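Local coordinates for protein fructose 1-phosphate kinase (Staphylococcus aureus, PDB 2JG5) that probably catalyses the ATP-dependent phosphorylation of fructose 1-phosphate to fructose 1,6-bisphosphate, as a member of the PfkB carbohydrate kinase family, at residues 13-18 with 26-31; 3-8 with 54-59. All blocks are in the same frame, centred on the assembly; numbering follows the deposited sequence.

Interaction 1 and interaction 2 belong to the two parts into which a PfkB kinase divides: a small lid sheet and a large alpha/beta body. Segment 3-8 lies on strand 2-6 of the parallel body sheet, and the strand that follows it, 10-16, enters the lid and pairs there with strand 25-36 in interaction 1. The chain then returns to the body, where 54-59 closes interaction 2, so that interaction 1 is nested within the loop this pairing makes. The two centres lie 29 Å apart and the nearest atoms about 11 Å, without touching. In this family the sugar phosphate generally binds in the cleft between lid and body.

Interaction 1 (13-18 with 26-31); sequences YVIFTN and NRATAT
A classic beta bulge interrupts the pairing at F16, which faces both T29 and A30. The carbonyl oxygen of F16 accepts two weak bonds, from T29 N at 2.9 Å with a bent N-H...O angle of 123° and from A30 N at 3.4 Å, straighter but long. The return bond is firmer: F16 N lies 2.7 Å from A30 O, nearly in line with its C=O. Beyond the bulge the antiparallel register continues to the non-hydrogen-bonded pair I15 and T31. Past the other end, T17 OG1 gives a weak bond to R27 O; that hydroxyl is trans to the threonine's own backbone N (chi1 -164°), which turns it to the second strand.

Packing is closest where I15 CG2 presses on A28 CB at 3.4 Å, tighter than normal carbon contact. Y13 reaches across to T31: its CE1 comes within 3.5 Å of T31 CB, while I15 CG1 lies over the centre of one ring face. The phenol oxygen continues past T31 to the carbonyl of I89 in the second subunit. The hairpin formed by strands 10-16 and 25-36 is part of the lid. Strand 88-94 flanks 10-16 on its other side, and N26 and R27 pair in parallel with a strand of the second subunit, carrying the sheet across the dimer interface.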
loop_
_atom_site.group_PDB
_atom_site.type_symbol
_atom_site.label_atom_id
_atom_site.label_comp_id
_atom_site.label_asym_id
_atom_site.label_seq_id
_atom_site.Cartn_x
_atom_site.Cartn_y
_atom_site.Cartn_z
ATOM N N TYR A 13 5.032 -2.804 4.371
ATOM C CA TYR A 13 5.512 -2.524 3.031
ATOM C C TYR A 13 7.001 -2.144 3.077
ATOM O O TYR A 13 7.367 -1.009 3.393
ATOM C CB TYR A 13 4.643 -1.433 2.401
ATOM C CG TYR A 13 4.926 -1.128 0.949
ATOM C CD1 TYR A 13 5.490 -2.087 0.103
ATOM C CD2 TYR A 13 4.607 0.118 0.414
ATOM C CE1 TYR A 13 5.745 -1.801 -1.233
ATOM C CE2 TYR A 13 4.859 0.418 -0.927
ATOM C CZ TYR A 13 5.427 -0.547 -1.742
ATOM O OH TYR A 13 5.661 -0.272 -3.061
ATOM N N VAL A 14 7.850 -3.122 2.776
ATOM C CA VAL A 14 9.289 -2.932 2.837
ATOM C C VAL A 14 9.803 -2.437 1.483
ATOM O O VAL A 14 9.553 -3.060 0.455
ATOM C CB VAL A 14 10.024 -4.214 3.280
ATOM C CG1 VAL A 14 11.520 -3.990 3.277
ATOM C CG2 VAL A 14 9.566 -4.645 4.673
ATOM N N ILE A 15 10.502 -1.303 1.502
ATOM C CA ILE A 15 10.969 -0.654 0.287
ATOM C C ILE A 15 12.478 -0.468 0.341
ATOM O O ILE A 15 13.008 0.198 1.241
ATOM C CB ILE A 15 10.279 0.719 0.054
ATOM C CG1 ILE A 15 8.749 0.581 0.099
ATOM C CG2 ILE A 15 10.731 1.319 -1.277
ATOM C CD1 ILE A 15 8.005 1.904 0.145
ATOM N N PHE A 16 13.169 -1.082 -0.614
ATOM C CA PHE A 16 14.592 -0.891 -0.746
ATOM C C PHE A 16 14.805 0.215 -1.743
ATOM O O PHE A 16 14.252 0.176 -2.853
ATOM C CB PHE A 16 15.286 -2.170 -1.214
ATOM C CG PHE A 16 15.318 -3.256 -0.176
ATOM C CD1 PHE A 16 14.178 -4.015 0.096
ATOM C CD2 PHE A 16 16.484 -3.526 0.524
ATOM C CE1 PHE A 16 14.205 -5.018 1.059
ATOM C CE2 PHE A 16 16.518 -4.531 1.492
ATOM C CZ PHE A 16 15.376 -5.281 1.755
ATOM N N THR A 17 15.608 1.200 -1.336
ATOM C CA THR A 17 15.953 2.341 -2.179
ATOM C C THR A 17 17.234 2.978 -1.674
ATOM O O THR A 17 17.424 3.135 -0.463
ATOM C CB THR A 17 14.783 3.377 -2.266
ATOM O OG1 THR A 17 15.000 4.265 -3.368
ATOM C CG2 THR A 17 14.605 4.163 -0.962
ATOM N N ASN A 18 18.111 3.329 -2.611
ATOM C CA ASN A 18 19.422 3.905 -2.308
ATOM C C ASN A 18 19.414 5.436 -2.262
ATOM O O ASN A 18 18.679 6.071 -3.015
ATOM C CB ASN A 18 20.438 3.426 -3.351
ATOM C CG ASN A 18 21.851 3.771 -2.976
ATOM O OD1 ASN A 18 22.454 4.687 -3.546
ATOM N ND2 ASN A 18 22.392 3.054 -2.000
ATOM N N ASN A 26 12.291 9.463 -5.583
ATOM C CA ASN A 26 13.085 8.255 -5.394
ATOM C C ASN A 26 12.458 7.112 -6.178
ATOM O O ASN A 26 11.244 7.086 -6.372
ATOM C CB ASN A 26 13.155 7.864 -3.915
ATOM C CG ASN A 26 13.837 8.909 -3.059
ATOM O OD1 ASN A 26 14.988 8.744 -2.663
ATOM N ND2 ASN A 26 13.130 9.991 -2.767
ATOM N N ARG A 27 13.283 6.176 -6.631
ATOM C CA ARG A 27 12.787 4.970 -7.285
ATOM C C ARG A 27 13.287 3.754 -6.528
ATOM O O ARG A 27 14.498 3.559 -6.379
ATOM C CB ARG A 27 13.221 4.914 -8.751
ATOM C CG ARG A 27 12.489 5.897 -9.646
ATOM C CD ARG A 27 12.936 5.737 -11.086
ATOM N NE ARG A 27 12.148 6.553 -12.006
ATOM C CZ ARG A 27 12.580 7.662 -12.601
ATOM N NH1 ARG A 27 11.774 8.325 -13.422
ATOM N NH2 ARG A 27 13.812 8.113 -12.386
ATOM N N ALA A 28 12.343 2.961 -6.023
ATOM C CA ALA A 28 12.660 1.792 -5.223
ATOM C C ALA A 28 13.298 0.758 -6.118
ATOM O O ALA A 28 12.742 0.425 -7.168
ATOM C CB ALA A 28 11.408 1.235 -4.579
ATOM N N THR A 29 14.473 0.270 -5.717
ATOM C CA THR A 29 15.156 -0.814 -6.441
ATOM C C THR A 29 14.446 -2.154 -6.222
ATOM O O THR A 29 14.620 -3.072 -7.023
ATOM C CB THR A 29 16.680 -0.948 -6.097
ATOM O OG1 THR A 29 16.852 -1.454 -4.767
ATOM C CG2 THR A 29 17.412 0.384 -6.235
ATOM N N ALA A 30 13.659 -2.260 -5.141
ATOM C CA ALA A 30 12.811 -3.433 -4.866
ATOM C C ALA A 30 11.902 -3.221 -3.673
ATOM O O ALA A 30 12.221 -2.455 -2.771
ATOM C CB ALA A 30 13.646 -4.669 -4.635
ATOM N N THR A 31 10.774 -3.922 -3.661
ATOM C CA THR A 31 9.874 -3.895 -2.517
ATOM C C THR A 31 9.375 -5.286 -2.171
ATOM O O THR A 31 9.417 -6.190 -2.978
ATOM C CB THR A 31 8.610 -3.019 -2.756
ATOM O OG1 THR A 31 7.743 -3.671 -3.688
ATOM C CG2 THR A 31 8.956 -1.614 -3.239
#

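Interaction 2 (3-8 with 54-59); sequences YTVTFN and TALGFA
T4 and T6 are stitched to the neighbouring strand by backbone bonds that alternate in direction. L56 N gives the shortest, 2.7 Å to T4 O and nearly in line with that carbonyl, whereas T4 N to T54 O and T6 N to L56 O, at 3.2 and 3.1 Å, both come from above the acceptor's carbonyl plane. On the face carrying Y3, V5 and L56, packing is close: the L56 methyl CD1 lies 3.9 Å from Y3 CD2, and the tyrosine ring runs alongside T54. Helix 110-120 covers L56 on this side.

Strands 2-6 and 54-56 are adjacent in the parallel sheet of the Rossmann-like body found in ribokinase-clan enzymes, and the axes of 3-6 and 54-56 cross at -29°.

The face bearing T4 and T6 is also buried but is joined through an ordered water, which bridges T4 OG1 and T6 OG1 and donates to L56 O, 2.9 Å away, giving that carbonyl a second partner besides T6 N; T4 OG1 also bonds to S43.

At G57 the chain turns a corner, with backbone angles and a nearby T6 O that leave no room for a side chain. Pairing loosens here, F58 N reaching T6 O by a weak 3.4 Å bond. Beyond it the F58 ring turns its edge to F7, CD1 standing 3.1 Å from F7 O and CE1 meeting the edge of the F7 ring.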
loop_
_atom_site.group_PDB
_atom_site.type_symbol
_atom_site.label_atom_id
_atom_site.label_comp_id
_atom_site.label_asym_id
_atom_site.label_seq_id
_atom_site.Cartn_x
_atom_site.Cartn_y
_atom_site.Cartn_z
ATOM N N TYR A 3 -4.696 -18.506 20.970
ATOM C CA TYR A 3 -5.173 -17.330 20.248
ATOM C C TYR A 3 -4.244 -16.149 20.432
ATOM O O TYR A 3 -3.881 -15.808 21.554
ATOM C CB TYR A 3 -6.566 -16.931 20.724
ATOM C CG TYR A 3 -7.599 -18.002 20.511
ATOM C CD1 TYR A 3 -7.995 -18.835 21.562
ATOM C CD2 TYR A 3 -8.190 -18.189 19.256
ATOM C CE1 TYR A 3 -8.937 -19.818 21.367
ATOM C CE2 TYR A 3 -9.134 -19.165 19.055
ATOM C CZ TYR A 3 -9.503 -19.972 20.113
ATOM O OH TYR A 3 -10.437 -20.950 19.913
ATOM N N THR A 4 -3.855 -15.532 19.318
ATOM C CA THR A 4 -3.137 -14.264 19.367
ATOM C C THR A 4 -4.120 -13.139 19.029
ATOM O O THR A 4 -5.016 -13.317 18.203
ATOM C CB THR A 4 -1.920 -14.262 18.417
ATOM O OG1 THR A 4 -2.358 -14.393 17.059
ATOM C CG2 THR A 4 -0.999 -15.422 18.760
ATOM N N VAL A 5 -4.001 -12.008 19.711
ATOM C CA VAL A 5 -4.872 -10.868 19.428
ATOM C C VAL A 5 -3.980 -9.701 18.970
ATOM O O VAL A 5 -3.045 -9.327 19.665
ATOM C CB VAL A 5 -5.739 -10.489 20.651
ATOM C CG1 VAL A 5 -6.723 -9.364 20.313
ATOM C CG2 VAL A 5 -6.504 -11.720 21.193
ATOM N N THR A 6 -4.252 -9.188 17.771
ATOM C CA THR A 6 -3.595 -8.014 17.218
ATOM C C THR A 6 -4.715 -7.016 16.871
ATOM O O THR A 6 -5.486 -7.229 15.947
ATOM C CB THR A 6 -2.734 -8.358 15.942
ATOM O OG1 THR A 6 -1.770 -9.381 16.245
ATOM C CG2 THR A 6 -1.997 -7.157 15.431
ATOM N N PHE A 7 -4.806 -5.941 17.647
ATOM C CA PHE A 7 -5.796 -4.889 17.430
ATOM C C PHE A 7 -5.600 -4.097 16.139
ATOM O O PHE A 7 -6.573 -3.699 15.502
ATOM C CB PHE A 7 -5.764 -3.897 18.585
ATOM C CG PHE A 7 -6.024 -4.500 19.916
ATOM C CD1 PHE A 7 -5.192 -4.206 20.989
ATOM C CD2 PHE A 7 -7.106 -5.350 20.114
ATOM C CE1 PHE A 7 -5.434 -4.749 22.239
ATOM C CE2 PHE A 7 -7.357 -5.892 21.351
ATOM C CZ PHE A 7 -6.518 -5.596 22.421
ATOM N N ASN A 8 -4.341 -3.858 15.776
ATOM C CA ASN A 8 -4.009 -3.009 14.655
ATOM C C ASN A 8 -2.960 -3.675 13.730
ATOM O O ASN A 8 -1.874 -3.135 13.518
ATOM C CB ASN A 8 -3.514 -1.644 15.186
ATOM C CG ASN A 8 -3.384 -0.592 14.099
ATOM O OD1 ASN A 8 -3.879 -0.768 12.989
ATOM N ND2 ASN A 8 -2.710 0.508 14.416
ATOM N N THR A 54 -4.589 -19.332 16.307
ATOM C CA THR A 54 -5.522 -18.656 15.436
ATOM C C THR A 54 -5.403 -17.183 15.711
ATOM O O THR A 54 -5.540 -16.753 16.854
ATOM C CB THR A 54 -6.958 -19.115 15.733
ATOM O OG1 THR A 54 -7.012 -20.533 15.632
ATOM C CG2 THR A 54 -7.956 -18.496 14.755
ATOM N N ALA A 55 -5.146 -16.416 14.660
ATOM C CA ALA A 55 -5.034 -14.969 14.781
ATOM C C ALA A 55 -6.409 -14.312 14.925
ATOM O O ALA A 55 -7.296 -14.485 14.090
ATOM C CB ALA A 55 -4.267 -14.383 13.600
ATOM N N LEU A 56 -6.574 -13.576 16.015
ATOM C CA LEU A 56 -7.759 -12.763 16.246
ATOM C C LEU A 56 -7.353 -11.302 16.161
ATOM O O LEU A 56 -6.163 -10.991 16.110
ATOM C CB LEU A 56 -8.352 -13.063 17.622
ATOM C CG LEU A 56 -8.789 -14.487 17.960
ATOM C CD1 LEU A 56 -9.486 -14.461 19.318
ATOM C CD2 LEU A 56 -9.687 -15.084 16.881
ATOM N N GLY A 57 -8.340 -10.412 16.139
ATOM C CA GLY A 57 -8.078 -8.984 15.991
ATOM C C GLY A 57 -8.877 -8.377 14.860
ATOM O O GLY A 57 -9.893 -8.933 14.461
ATOM N N PHE A 58 -8.414 -7.256 14.312
ATOM C CA PHE A 58 -9.234 -6.525 13.341
ATOM C C PHE A 58 -8.657 -6.461 11.944
ATOM O O PHE A 58 -7.508 -6.062 11.760
ATOM C CB PHE A 58 -9.548 -5.116 13.865
ATOM C CG PHE A 58 -10.130 -5.119 15.253
ATOM C CD1 PHE A 58 -9.329 -4.850 16.353
ATOM C CD2 PHE A 58 -11.475 -5.435 15.458
ATOM C CE1 PHE A 58 -9.860 -4.887 17.631
ATOM C CE2 PHE A 58 -12.006 -5.468 16.728
ATOM C CZ PHE A 58 -11.209 -5.193 17.814
ATOM N N ALA A 59 -9.464 -6.853 10.953
ATOM C CA ALA A 59 -9.074 -6.677 9.549
ATOM C C ALA A 59 -10.194 -6.082 8.694
ATOM O O ALA A 59 -11.378 -6.312 8.943
ATOM C CB ALA A 59 -8.559 -7.971 8.954
HETATM O O HOH W 1 -3.449 -11.987 15.866
#